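Local coordinates for protein retinol dehydratase (Spodoptera frugiperda, PDB 1X8L) that probably transfers sulfuryl groups as a member of the cytosolic sulfotransferase family, and binds 4-oxoretinol and the nucleotide PAP in adjoining pockets, at residues 104-109 with 148-153; 193-198 with 208-213; 198-203 with 302-307. The protein carries 2 engineered substitutions. All coordinates share one frame; numbering follows the deposited sequence.

Contact 1: 104-109 with 148-153; sequences IYLDGF and SLLAAV. With OXR (4-oxoretinol), chain E.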
loop_
_atom_site.group_PDB
_atom_site.type_symbol
_atom_site.label_atom_id
_atom_site.label_comp_id
_atom_site.label_asym_id
_atom_site.label_seq_id
_atom_site.Cartn_x
_atom_site.Cartn_y
_atom_site.Cartn_z
ATOM N N ILE A 104 -4.583 35.035 12.063
ATOM C CA ILE A 104 -4.750 34.635 10.705
ATOM C C ILE A 104 -3.919 33.375 10.501
ATOM O O ILE A 104 -2.740 33.375 10.819
ATOM C CB ILE A 104 -4.253 35.734 9.748
ATOM C CG1 ILE A 104 -4.954 37.076 10.059
ATOM C CG2 ILE A 104 -4.438 35.276 8.282
ATOM C CD1 ILE A 104 -6.225 37.314 9.276
ATOM N N TYR A 105 -4.533 32.337 9.936
ATOM C CA TYR A 105 -3.875 31.072 9.660
ATOM C C TYR A 105 -3.375 31.136 8.232
ATOM O O TYR A 105 -4.124 30.880 7.305
ATOM C CB TYR A 105 -4.860 29.896 9.858
ATOM C CG TYR A 105 -4.273 28.480 9.763
ATOM C CD1 TYR A 105 -5.083 27.382 9.992
ATOM C CD2 TYR A 105 -2.920 28.237 9.455
ATOM C CE1 TYR A 105 -4.592 26.100 9.909
ATOM C CE2 TYR A 105 -2.424 26.938 9.351
ATOM C CZ TYR A 105 -3.272 25.876 9.580
ATOM O OH TYR A 105 -2.832 24.567 9.535
ATOM N N LEU A 106 -2.104 31.515 8.061
ATOM C CA LEU A 106 -1.567 31.850 6.733
ATOM C C LEU A 106 -1.756 30.732 5.705
ATOM O O LEU A 106 -2.132 31.005 4.572
ATOM C CB LEU A 106 -0.085 32.229 6.840
ATOM C CG LEU A 106 0.665 32.657 5.568
ATOM C CD1 LEU A 106 -0.034 33.814 4.847
ATOM C CD2 LEU A 106 2.113 33.013 5.901
ATOM N N ASP A 107 -1.519 29.481 6.115
ATOM C CA ASP A 107 -1.509 28.333 5.207
ATOM C C ASP A 107 -2.688 27.374 5.421
ATOM O O ASP A 107 -2.680 26.259 4.901
ATOM C CB ASP A 107 -0.153 27.569 5.262
ATOM C CG ASP A 107 0.274 27.196 6.683
ATOM O OD1 ASP A 107 0.484 28.134 7.527
ATOM O OD2 ASP A 107 0.459 26.006 7.048
ATOM N N GLY A 108 -3.720 27.822 6.131
ATOM C CA GLY A 108 -4.913 27.009 6.394
ATOM C C GLY A 108 -5.732 26.657 5.162
ATOM O O GLY A 108 -6.326 25.586 5.078
ATOM N N PHE A 109 -5.737 27.581 4.201
ATOM C CA PHE A 109 -6.465 27.447 2.947
ATOM C C PHE A 109 -6.085 26.220 2.128
ATOM O O PHE A 109 -6.949 25.616 1.524
ATOM C CB PHE A 109 -6.252 28.704 2.086
ATOM C CG PHE A 109 -4.903 28.778 1.418
ATOM C CD1 PHE A 109 -4.755 28.416 0.083
ATOM C CD2 PHE A 109 -3.780 29.217 2.120
ATOM C CE1 PHE A 109 -3.516 28.484 -0.538
ATOM C CE2 PHE A 109 -2.550 29.295 1.496
ATOM C CZ PHE A 109 -2.413 28.910 0.171
ATOM N N SER A 148 -4.247 37.073 1.025
ATOM C CA SER A 148 -5.326 38.059 0.952
ATOM C C SER A 148 -5.981 38.272 2.312
ATOM O O SER A 148 -6.390 39.378 2.621
ATOM C CB SER A 148 -6.348 37.686 -0.119
ATOM O OG SER A 148 -7.078 36.536 0.217
ATOM N N LEU A 149 -6.006 37.228 3.137
ATOM C CA LEU A 149 -6.461 37.360 4.512
ATOM C C LEU A 149 -5.554 38.273 5.292
ATOM O O LEU A 149 -6.018 39.127 6.003
ATOM C CB LEU A 149 -6.486 36.017 5.237
ATOM C CG LEU A 149 -7.503 35.017 4.717
ATOM C CD1 LEU A 149 -7.377 33.728 5.534
ATOM C CD2 LEU A 149 -8.916 35.627 4.760
ATOM N N LEU A 150 -4.252 38.091 5.138
ATOM C CA LEU A 150 -3.288 38.881 5.897
ATOM C C LEU A 150 -3.462 40.349 5.550
ATOM O O LEU A 150 -3.509 41.197 6.431
ATOM C CB LEU A 150 -1.851 38.445 5.591
ATOM C CG LEU A 150 -0.992 37.814 6.675
ATOM C CD1 LEU A 150 0.484 37.991 6.317
ATOM C CD2 LEU A 150 -1.266 38.380 8.059
ATOM N N ALA A 151 -3.570 40.619 4.249
ATOM C CA ALA A 151 -3.598 41.968 3.702
ATOM C C ALA A 151 -4.886 42.707 4.044
ATOM O O ALA A 151 -4.896 43.924 4.036
ATOM C CB ALA A 151 -3.397 41.932 2.188
ATOM N N ALA A 152 -5.960 41.972 4.337
ATOM C CA ALA A 152 -7.258 42.580 4.669
ATOM C C ALA A 152 -7.273 43.274 6.042
ATOM O O ALA A 152 -8.074 44.162 6.241
ATOM C CB ALA A 152 -8.396 41.549 4.571
ATOM N N VAL A 153 -6.376 42.906 6.960
ATOM C CA VAL A 153 -6.343 43.527 8.289
ATOM C C VAL A 153 -5.850 44.970 8.161
ATOM O O VAL A 153 -4.791 45.211 7.583
ATOM C CB VAL A 153 -5.414 42.771 9.274
ATOM C CG1 VAL A 153 -5.395 43.449 10.647
ATOM C CG2 VAL A 153 -5.824 41.303 9.403
HETATM O O2 OXR E . -12.464 17.655 5.400
HETATM C C4 OXR E . -12.616 18.863 5.434
HETATM C C3 OXR E . -13.666 19.418 4.528
HETATM C C2 OXR E . -13.843 20.923 4.578
HETATM C C1 OXR E . -12.965 21.773 5.509
HETATM C C17 OXR E . -13.893 22.512 6.477
HETATM C C16 OXR E . -12.144 22.755 4.650
HETATM C C5 OXR E . -11.797 19.697 6.309
HETATM C C18 OXR E . -10.801 18.944 7.136
HETATM C C6 OXR E . -11.937 21.043 6.357
HETATM C C7 OXR E . -11.159 21.992 7.217
HETATM C C8 OXR E . -10.083 21.751 7.960
HETATM C C9 OXR E . -9.422 22.808 8.773
HETATM C C19 OXR E . -9.892 24.243 8.879
HETATM C C10 OXR E . -8.364 22.381 9.475
HETATM C C11 OXR E . -7.602 23.210 10.380
HETATM C C12 OXR E . -6.678 22.576 11.100
HETATM C C13 OXR E . -5.831 23.279 12.069
HETATM C C20 OXR E . -6.149 24.690 12.498
HETATM C C14 OXR E . -4.780 22.625 12.577
HETATM C C15 OXR E . -3.816 23.260 13.578
HETATM O O1 OXR E . -2.922 24.201 12.986
#
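At the edge of the five-stranded parallel sheet of the sulfotransferase fold, the short outer strand 104-105 packs against the end of helix 146-152 on one side and helps to line the retinoid pocket on the other. Ile104 carries the packing. Its CG2 methyl, set anti to the backbone N, lies 3.7 Å from Leu149 CB, the two side chains meeting obliquely. The other branch stays beside the backbone N (chi1 -55°) and reaches past the helix end, where Ile104 CD1 comes within 4.0 Å of Val153 CG2. Leu150 adds a looser apolar touch, its CD2 4.3 Å from Ile104 CB. No hydrogen bond crosses between the segments; the strand is instead tied through its backbone to 160-163, while Leu106 and Leu150 both lean on Val161 of that strand.

Tyr105 leaves the strand away from the helix, and its ring lines the retinoid pocket. A type I turn from Tyr105 to Gly108, closed by Gly108 N to Tyr105 O at 3.3 Å, folds the glycine back so that its CA sits over the centre of the ring, 3.5 Å above the plane. Lys162 makes a cation-pi contact with the same ring. The ligand is approached obliquely, Tyr105 CE1 standing 3.3 Å from C20 of 4-oxoretinol. A serine here would remove the phenol ring, and would probably leave the C20 methyl without its aromatic neighbour and Lys162 without its cation-pi partner. The ligand's terminal hydroxyl O1 gives a weak hydrogen bond of 3.5 Å to Tyr105 OH.

Contact 2: 193-198 with 208-213; sequences SSFHHA and SNFKDF. With A3P (adenosine-3'-5'-diphosphate), chain H; OXR (4-oxoretinol), chain E.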
loop_
_atom_site.group_PDB
_atom_site.type_symbol
_atom_site.label_atom_id
_atom_site.label_comp_id
_atom_site.label_asym_id
_atom_site.label_seq_id
_atom_site.Cartn_x
_atom_site.Cartn_y
_atom_site.Cartn_z
ATOM N N SER A 193 0.804 12.923 17.454
ATOM C CA SER A 193 -0.197 13.936 17.577
ATOM C C SER A 193 -0.777 14.245 16.203
ATOM O O SER A 193 -1.976 14.464 16.110
ATOM C CB SER A 193 0.333 15.210 18.245
ATOM O OG SER A 193 -0.746 16.110 18.363
ATOM N N SER A 194 0.057 14.187 15.160
ATOM C CA SER A 194 -0.367 14.434 13.780
ATOM C C SER A 194 -1.283 13.308 13.243
ATOM O O SER A 194 -2.259 13.589 12.511
ATOM C CB SER A 194 0.838 14.663 12.842
ATOM O OG SER A 194 1.557 15.806 13.199
ATOM N N PHE A 195 -0.998 12.071 13.633
ATOM C CA PHE A 195 -1.881 10.910 13.388
ATOM C C PHE A 195 -3.283 11.167 13.917
ATOM O O PHE A 195 -4.263 11.014 13.198
ATOM C CB PHE A 195 -1.307 9.652 14.086
ATOM C CG PHE A 195 -2.228 8.437 14.089
ATOM C CD1 PHE A 195 -2.513 7.761 12.909
ATOM C CD2 PHE A 195 -2.746 7.937 15.268
ATOM C CE1 PHE A 195 -3.313 6.598 12.906
ATOM C CE2 PHE A 195 -3.555 6.807 15.279
ATOM C CZ PHE A 195 -3.839 6.133 14.080
ATOM N N HIS A 196 -3.382 11.563 15.179
ATOM C CA HIS A 196 -4.686 11.735 15.813
ATOM C C HIS A 196 -5.423 12.971 15.236
ATOM O O HIS A 196 -6.666 13.007 15.194
ATOM C CB HIS A 196 -4.533 11.840 17.344
ATOM C CG HIS A 196 -4.332 10.525 18.041
ATOM N ND1 HIS A 196 -5.306 9.551 18.103
ATOM C CD2 HIS A 196 -3.269 10.033 18.729
ATOM C CE1 HIS A 196 -4.852 8.513 18.791
ATOM N NE2 HIS A 196 -3.615 8.780 19.181
ATOM N N HIS A 197 -4.661 13.983 14.833
ATOM C CA HIS A 197 -5.202 15.220 14.295
ATOM C C HIS A 197 -5.738 14.961 12.856
ATOM O O HIS A 197 -6.771 15.500 12.453
ATOM C CB HIS A 197 -4.116 16.277 14.322
ATOM C CG HIS A 197 -4.422 17.506 13.546
ATOM N ND1 HIS A 197 -4.283 17.572 12.178
ATOM C CD2 HIS A 197 -4.773 18.747 13.949
ATOM C CE1 HIS A 197 -4.593 18.790 11.766
ATOM N NE2 HIS A 197 -4.920 19.513 12.819
ATOM N N ALA A 198 -5.059 14.079 12.124
ATOM C CA ALA A 198 -5.574 13.640 10.843
ATOM C C ALA A 198 -6.881 12.891 11.011
ATOM O O ALA A 198 -7.808 13.075 10.225
ATOM C CB ALA A 198 -4.538 12.799 10.098
ATOM N N SER A 208 -6.142 2.243 7.680
ATOM C CA SER A 208 -4.740 2.557 8.007
ATOM C C SER A 208 -4.511 2.561 9.520
ATOM O O SER A 208 -5.448 2.689 10.285
ATOM C CB SER A 208 -4.338 3.937 7.465
ATOM O OG SER A 208 -4.803 4.161 6.151
ATOM N N ASN A 209 -3.260 2.410 9.938
ATOM C CA ASN A 209 -2.897 2.482 11.356
ATOM C C ASN A 209 -1.743 3.475 11.585
ATOM O O ASN A 209 -1.269 4.100 10.636
ATOM C CB ASN A 209 -2.606 1.083 11.931
ATOM C CG ASN A 209 -1.414 0.391 11.279
ATOM O OD1 ASN A 209 -0.554 1.033 10.657
ATOM N ND2 ASN A 209 -1.346 -0.929 11.441
ATOM N N PHE A 210 -1.324 3.637 12.836
ATOM C CA PHE A 210 -0.265 4.578 13.156
ATOM C C PHE A 210 1.096 4.251 12.513
ATOM O O PHE A 210 1.811 5.158 12.102
ATOM C CB PHE A 210 -0.049 4.765 14.665
ATOM C CG PHE A 210 1.161 5.614 14.946
ATOM C CD1 PHE A 210 1.141 6.973 14.615
ATOM C CD2 PHE A 210 2.329 5.050 15.385
ATOM C CE1 PHE A 210 2.246 7.760 14.800
ATOM C CE2 PHE A 210 3.446 5.820 15.567
ATOM C CZ PHE A 210 3.420 7.177 15.270
ATOM N N LYS A 211 1.460 2.975 12.444
ATOM C CA LYS A 211 2.691 2.577 11.772
ATOM C C LYS A 211 2.706 3.038 10.293
ATOM O O LYS A 211 3.712 3.552 9.829
ATOM C CB LYS A 211 2.902 1.074 11.856
ATOM C CG LYS A 211 4.164 0.604 11.146
ATOM C CD LYS A 211 4.412 -0.885 11.329
ATOM C CE LYS A 211 5.909 -1.206 11.222
ATOM N NZ LYS A 211 6.165 -2.664 11.220
ATOM N N ASP A 212 1.587 2.861 9.579
ATOM C CA ASP A 212 1.431 3.425 8.225
ATOM C C ASP A 212 1.658 4.946 8.237
ATOM O O ASP A 212 2.298 5.491 7.337
ATOM C CB ASP A 212 0.040 3.164 7.661
ATOM C CG ASP A 212 -0.227 1.702 7.388
ATOM O OD1 ASP A 212 0.654 1.023 6.871
ATOM O OD2 ASP A 212 -1.316 1.154 7.656
ATOM N N PHE A 213 1.128 5.613 9.257
ATOM C CA PHE A 213 1.330 7.064 9.390
ATOM C C PHE A 213 2.794 7.389 9.621
ATOM O O PHE A 213 3.350 8.241 8.947
ATOM C CB PHE A 213 0.461 7.685 10.463
ATOM C CG PHE A 213 0.400 9.197 10.399
ATOM C CD1 PHE A 213 -0.514 9.830 9.578
ATOM C CD2 PHE A 213 1.260 9.978 11.174
ATOM C CE1 PHE A 213 -0.567 11.224 9.520
ATOM C CE2 PHE A 213 1.220 11.353 11.115
ATOM C CZ PHE A 213 0.302 11.987 10.279
HETATM P P1 A3P H . -0.784 16.024 21.987
HETATM O O1P A3P H . -1.516 15.467 20.757
HETATM O O2P A3P H . -1.805 15.972 23.182
HETATM O O3P A3P H . 0.525 15.143 22.133
HETATM P P2 A3P H . -0.438 22.522 18.202
HETATM O O4P A3P H . -1.223 23.645 18.940
HETATM O O5P A3P H . 0.808 23.075 17.459
HETATM O O6P A3P H . -1.406 21.802 17.207
HETATM O "O5'" A3P H . 0.054 21.505 19.347
HETATM C "C5'" A3P H . -0.774 20.415 19.714
HETATM C "C4'" A3P H . -0.238 19.648 20.918
HETATM O "O4'" A3P H . -0.072 20.524 22.019
HETATM C "C3'" A3P H . -1.285 18.635 21.298
HETATM O "O3'" A3P H . -0.435 17.596 21.850
HETATM C "C2'" A3P H . -1.988 19.156 22.499
HETATM O "O2'" A3P H . -2.665 18.252 23.347
HETATM C "C1'" A3P H . -0.963 20.115 23.062
HETATM N N9 A3P H . -1.456 21.160 23.935
HETATM C C8 A3P H . -2.370 22.109 23.636
HETATM N N7 A3P H . -2.551 22.937 24.696
HETATM C C5 A3P H . -1.766 22.509 25.670
HETATM C C6 A3P H . -1.440 22.880 27.057
HETATM N N6 A3P H . -2.092 23.929 27.548
HETATM N N1 A3P H . -0.506 22.175 27.738
HETATM C C2 A3P H . 0.149 21.106 27.234
HETATM N N3 A3P H . -0.074 20.672 25.983
HETATM C C4 A3P H . -1.044 21.378 25.168
HETATM O O2 OXR E . -12.464 17.655 5.400
HETATM C C4 OXR E . -12.616 18.863 5.434
HETATM C C3 OXR E . -13.666 19.418 4.528
HETATM C C2 OXR E . -13.843 20.923 4.578
HETATM C C1 OXR E . -12.965 21.773 5.509
HETATM C C17 OXR E . -13.893 22.512 6.477
HETATM C C16 OXR E . -12.144 22.755 4.650
HETATM C C5 OXR E . -11.797 19.697 6.309
HETATM C C18 OXR E . -10.801 18.944 7.136
HETATM C C6 OXR E . -11.937 21.043 6.357
HETATM C C7 OXR E . -11.159 21.992 7.217
HETATM C C8 OXR E . -10.083 21.751 7.960
HETATM C C9 OXR E . -9.422 22.808 8.773
HETATM C C19 OXR E . -9.892 24.243 8.879
HETATM C C10 OXR E . -8.364 22.381 9.475
HETATM C C11 OXR E . -7.602 23.210 10.380
HETATM C C12 OXR E . -6.678 22.576 11.100
HETATM C C13 OXR E . -5.831 23.279 12.069
HETATM C C20 OXR E . -6.149 24.690 12.498
HETATM C C14 OXR E . -4.780 22.625 12.577
HETATM C C15 OXR E . -3.816 23.260 13.578
HETATM O O1 OXR E . -2.922 24.201 12.986
#
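Helix 187-200, which borders both the nucleotide and the retinoid pocket, is backed on its far side by the first turn of helix 210-218, and three phenylalanines fill this helix-helix interface. Phe195 is the central one. With CG anti to the backbone N (chi1 171°), its ring reaches across to the start of the second helix, where Phe210 CB stands 3.9 Å from the ring centroid and almost exactly on its normal. The Phe210 ring then turns its edge to the face of Phe195, a T-shaped pair with planes at 77°, and Phe210 CD1 lies 3.7 Å from Phe195 CB. Phe213 answers from one turn further on: its ring lies flat against the backbone of the first helix, with Phe195 CA over its centre in a second CH-pi contact and Phe195 N 3.4 Å from Phe213 CE2. Ser194 CB and the Ala198 methyl also touch this ring, and Tyr222 meets it edge-to-face from outside the two segments.

The entry into helix 210-218 is fixed by a capping box. Asp212 N donates to Asn209 OD1 at 3.0 Å, nearly straight along the side-chain C=O, and Asn209 N returns a bond to Asp212 OD2.

On the other side of helix 187-200, Ser193 and His197 meet the ligands. Ser193 OG donates to O1P of adenosine-3'-5'-diphosphate at 2.6 Å and is also hydrogen-bonded to Arg73, which links the helix to the phosphate site. His197 meets 4-oxoretinol with the edge of its imidazole, NE2 lying 3.1 Å from the ligand's C14.

Contact 3: 198-203 with 302-307; sequences ARLLYL and GILADG. With OXR (4-oxoretinol), chain E.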
loop_
_atom_site.group_PDB
_atom_site.type_symbol
_atom_site.label_atom_id
_atom_site.label_comp_id
_atom_site.label_asym_id
_atom_site.label_seq_id
_atom_site.Cartn_x
_atom_site.Cartn_y
_atom_site.Cartn_z
ATOM N N ALA A 198 -5.059 14.079 12.124
ATOM C CA ALA A 198 -5.574 13.640 10.843
ATOM C C ALA A 198 -6.881 12.891 11.011
ATOM O O ALA A 198 -7.808 13.075 10.225
ATOM C CB ALA A 198 -4.538 12.799 10.098
ATOM N N ARG A 199 -6.958 12.030 12.015
ATOM C CA ARG A 199 -8.198 11.316 12.333
ATOM C C ARG A 199 -9.332 12.294 12.725
ATOM O O ARG A 199 -10.447 12.134 12.325
ATOM C CB ARG A 199 -7.962 10.317 13.462
ATOM C CG ARG A 199 -7.133 9.111 13.100
ATOM C CD ARG A 199 -7.958 7.963 12.633
ATOM N NE ARG A 199 -7.195 6.795 12.180
ATOM C CZ ARG A 199 -7.039 5.653 12.851
ATOM N NH1 ARG A 199 -7.521 5.479 14.078
ATOM N NH2 ARG A 199 -6.353 4.670 12.288
ATOM N N LEU A 200 -8.994 13.299 13.509
ATOM C CA LEU A 200 -9.896 14.345 13.927
ATOM C C LEU A 200 -10.623 14.997 12.770
ATOM O O LEU A 200 -11.808 15.263 12.882
ATOM C CB LEU A 200 -9.118 15.415 14.684
ATOM C CG LEU A 200 -9.866 16.634 15.193
ATOM C CD1 LEU A 200 -10.716 16.291 16.422
ATOM C CD2 LEU A 200 -8.884 17.713 15.521
ATOM N N LEU A 201 -9.911 15.257 11.679
ATOM C CA LEU A 201 -10.468 15.951 10.526
ATOM C C LEU A 201 -10.830 15.017 9.355
ATOM O O LEU A 201 -11.116 15.488 8.263
ATOM C CB LEU A 201 -9.478 17.004 10.089
ATOM C CG LEU A 201 -9.216 18.102 11.128
ATOM C CD1 LEU A 201 -7.946 18.855 10.796
ATOM C CD2 LEU A 201 -10.379 19.056 11.160
ATOM N N TYR A 202 -10.821 13.704 9.611
ATOM C CA TYR A 202 -11.199 12.649 8.658
ATOM C C TYR A 202 -10.271 12.563 7.439
ATOM O O TYR A 202 -10.696 12.164 6.355
ATOM C CB TYR A 202 -12.645 12.804 8.166
ATOM C CG TYR A 202 -13.734 12.658 9.187
ATOM C CD1 TYR A 202 -14.366 13.780 9.716
ATOM C CD2 TYR A 202 -14.184 11.394 9.594
ATOM C CE1 TYR A 202 -15.402 13.654 10.633
ATOM C CE2 TYR A 202 -15.219 11.260 10.518
ATOM C CZ TYR A 202 -15.825 12.398 11.026
ATOM O OH TYR A 202 -16.861 12.291 11.917
ATOM N N LEU A 203 -9.005 12.918 7.621
ATOM C CA LEU A 203 -8.019 12.826 6.537
ATOM C C LEU A 203 -7.645 11.385 6.191
ATOM O O LEU A 203 -7.312 11.090 5.049
ATOM C CB LEU A 203 -6.735 13.626 6.865
ATOM C CG LEU A 203 -6.909 15.070 7.376
ATOM C CD1 LEU A 203 -5.583 15.837 7.440
ATOM C CD2 LEU A 203 -7.941 15.836 6.553
ATOM N N GLY A 302 -20.156 19.614 12.525
ATOM C CA GLY A 302 -20.302 18.209 12.148
ATOM C C GLY A 302 -19.110 17.636 11.388
ATOM O O GLY A 302 -19.184 16.548 10.808
ATOM N N ILE A 303 -17.992 18.356 11.424
ATOM C CA ILE A 303 -16.805 17.963 10.673
ATOM C C ILE A 303 -15.659 17.404 11.511
ATOM O O ILE A 303 -14.586 17.172 10.964
ATOM C CB ILE A 303 -16.292 19.145 9.848
ATOM C CG1 ILE A 303 -15.869 20.301 10.754
ATOM C CG2 ILE A 303 -17.346 19.595 8.864
ATOM C CD1 ILE A 303 -14.862 21.223 10.104
ATOM N N LEU A 304 -15.852 17.231 12.820
ATOM C CA LEU A 304 -14.862 16.545 13.678
ATOM C C LEU A 304 -15.268 15.089 13.996
ATOM O O LEU A 304 -16.441 14.786 14.189
ATOM C CB LEU A 304 -14.660 17.300 14.987
ATOM C CG LEU A 304 -14.215 18.766 14.958
ATOM C CD1 LEU A 304 -13.887 19.197 16.372
ATOM C CD2 LEU A 304 -13.019 19.012 14.067
ATOM N N ALA A 305 -14.291 14.187 14.037
ATOM C CA ALA A 305 -14.573 12.763 14.271
ATOM C C ALA A 305 -14.717 12.448 15.751
ATOM O O ALA A 305 -14.033 13.041 16.590
ATOM C CB ALA A 305 -13.480 11.894 13.660
ATOM N N ASP A 306 -15.609 11.515 16.055
ATOM C CA ASP A 306 -15.835 11.031 17.423
ATOM C C ASP A 306 -14.527 10.527 18.009
ATOM O O ASP A 306 -13.686 10.002 17.283
ATOM C CB ASP A 306 -16.815 9.839 17.430
ATOM C CG ASP A 306 -18.235 10.222 17.082
ATOM O OD1 ASP A 306 -18.544 11.424 16.974
ATOM O OD2 ASP A 306 -19.113 9.365 16.886
ATOM N N GLY A 307 -14.345 10.689 19.307
ATOM C CA GLY A 307 -13.143 10.201 19.966
ATOM C C GLY A 307 -11.916 11.119 19.923
ATOM O O GLY A 307 -11.033 11.054 20.812
HETATM O O2 OXR E . -12.464 17.655 5.400
HETATM C C4 OXR E . -12.616 18.863 5.434
HETATM C C3 OXR E . -13.666 19.418 4.528
HETATM C C2 OXR E . -13.843 20.923 4.578
HETATM C C1 OXR E . -12.965 21.773 5.509
HETATM C C17 OXR E . -13.893 22.512 6.477
HETATM C C16 OXR E . -12.144 22.755 4.650
HETATM C C5 OXR E . -11.797 19.697 6.309
HETATM C C18 OXR E . -10.801 18.944 7.136
HETATM C C6 OXR E . -11.937 21.043 6.357
HETATM C C7 OXR E . -11.159 21.992 7.217
HETATM C C8 OXR E . -10.083 21.751 7.960
HETATM C C9 OXR E . -9.422 22.808 8.773
HETATM C C19 OXR E . -9.892 24.243 8.879
HETATM C C10 OXR E . -8.364 22.381 9.475
HETATM C C11 OXR E . -7.602 23.210 10.380
HETATM C C12 OXR E . -6.678 22.576 11.100
HETATM C C13 OXR E . -5.831 23.279 12.069
HETATM C C20 OXR E . -6.149 24.690 12.498
HETATM C C14 OXR E . -4.780 22.625 12.577
HETATM C C15 OXR E . -3.816 23.260 13.578
HETATM O O1 OXR E . -2.922 24.201 12.986
HETATM O O HOH W 1 -18.460 14.223 11.943
#
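One backbone hydrogen bond joins the end of helix 187-200 to the loop after helix 297-301: Ala305 N donates to Leu200 O at 2.9 Å, tilted 23° from the carbonyl plane. The same oxygen receives a CA-H...O contact from Leu304.

Apolar contacts lie beside it. The Leu304 side chain lies alongside those of Leu200 and Leu201, pointing the same way, its CD2 3.9 Å from Leu201 CD2 and slightly farther from Leu200 CG. Leu201 and Ile303 continue this surface to the retinoid: Leu201 CD1 is 3.8 Å from C10 of 4-oxoretinol, and Ile303 CD1 approaches C17.

A Schellman motif ends the helix, with Leu203 N bonded to Ala198 O and Tyr202 N to Arg199 O. The positive phi (64°) of Tyr202, its C-prime residue, turns the chain here, and the ring lies against Ala305.

In this aromatic contact the Ala305 methyl sits over one face of the Tyr202 ring, a CH-pi approach 3.8 Å from the centroid and displaced toward the rim, while Ile303 O lies at the ring edge.

Water completes the polar contacts: one molecule lies 2.5 Å from Tyr202 OH and within hydrogen-bonding distance of Gly302 O and Leu304 O, though its protons need not serve both at once.

Overall arrangement
All three contacts fall within the sulfotransferase domain and each touches 4-oxoretinol. Contact 1 comes first along the chain and closes before the others open; it lies at the outer strand of the parallel sheet, with its centre about 28 Å from that of contact 2 and about 24 Å from that of contact 3. Contacts 2 and 3 interlace in sequence, share Ala198 and both use helix 187-200, their centres about 12 Å apart. One helix is thus packed along its side by helix 210-218 and at its end by the 302-307 loop. The retinoid spans the gap, so sheet edge and helix contribute separate walls to one pocket, while contact 2 also reaches the nucleotide.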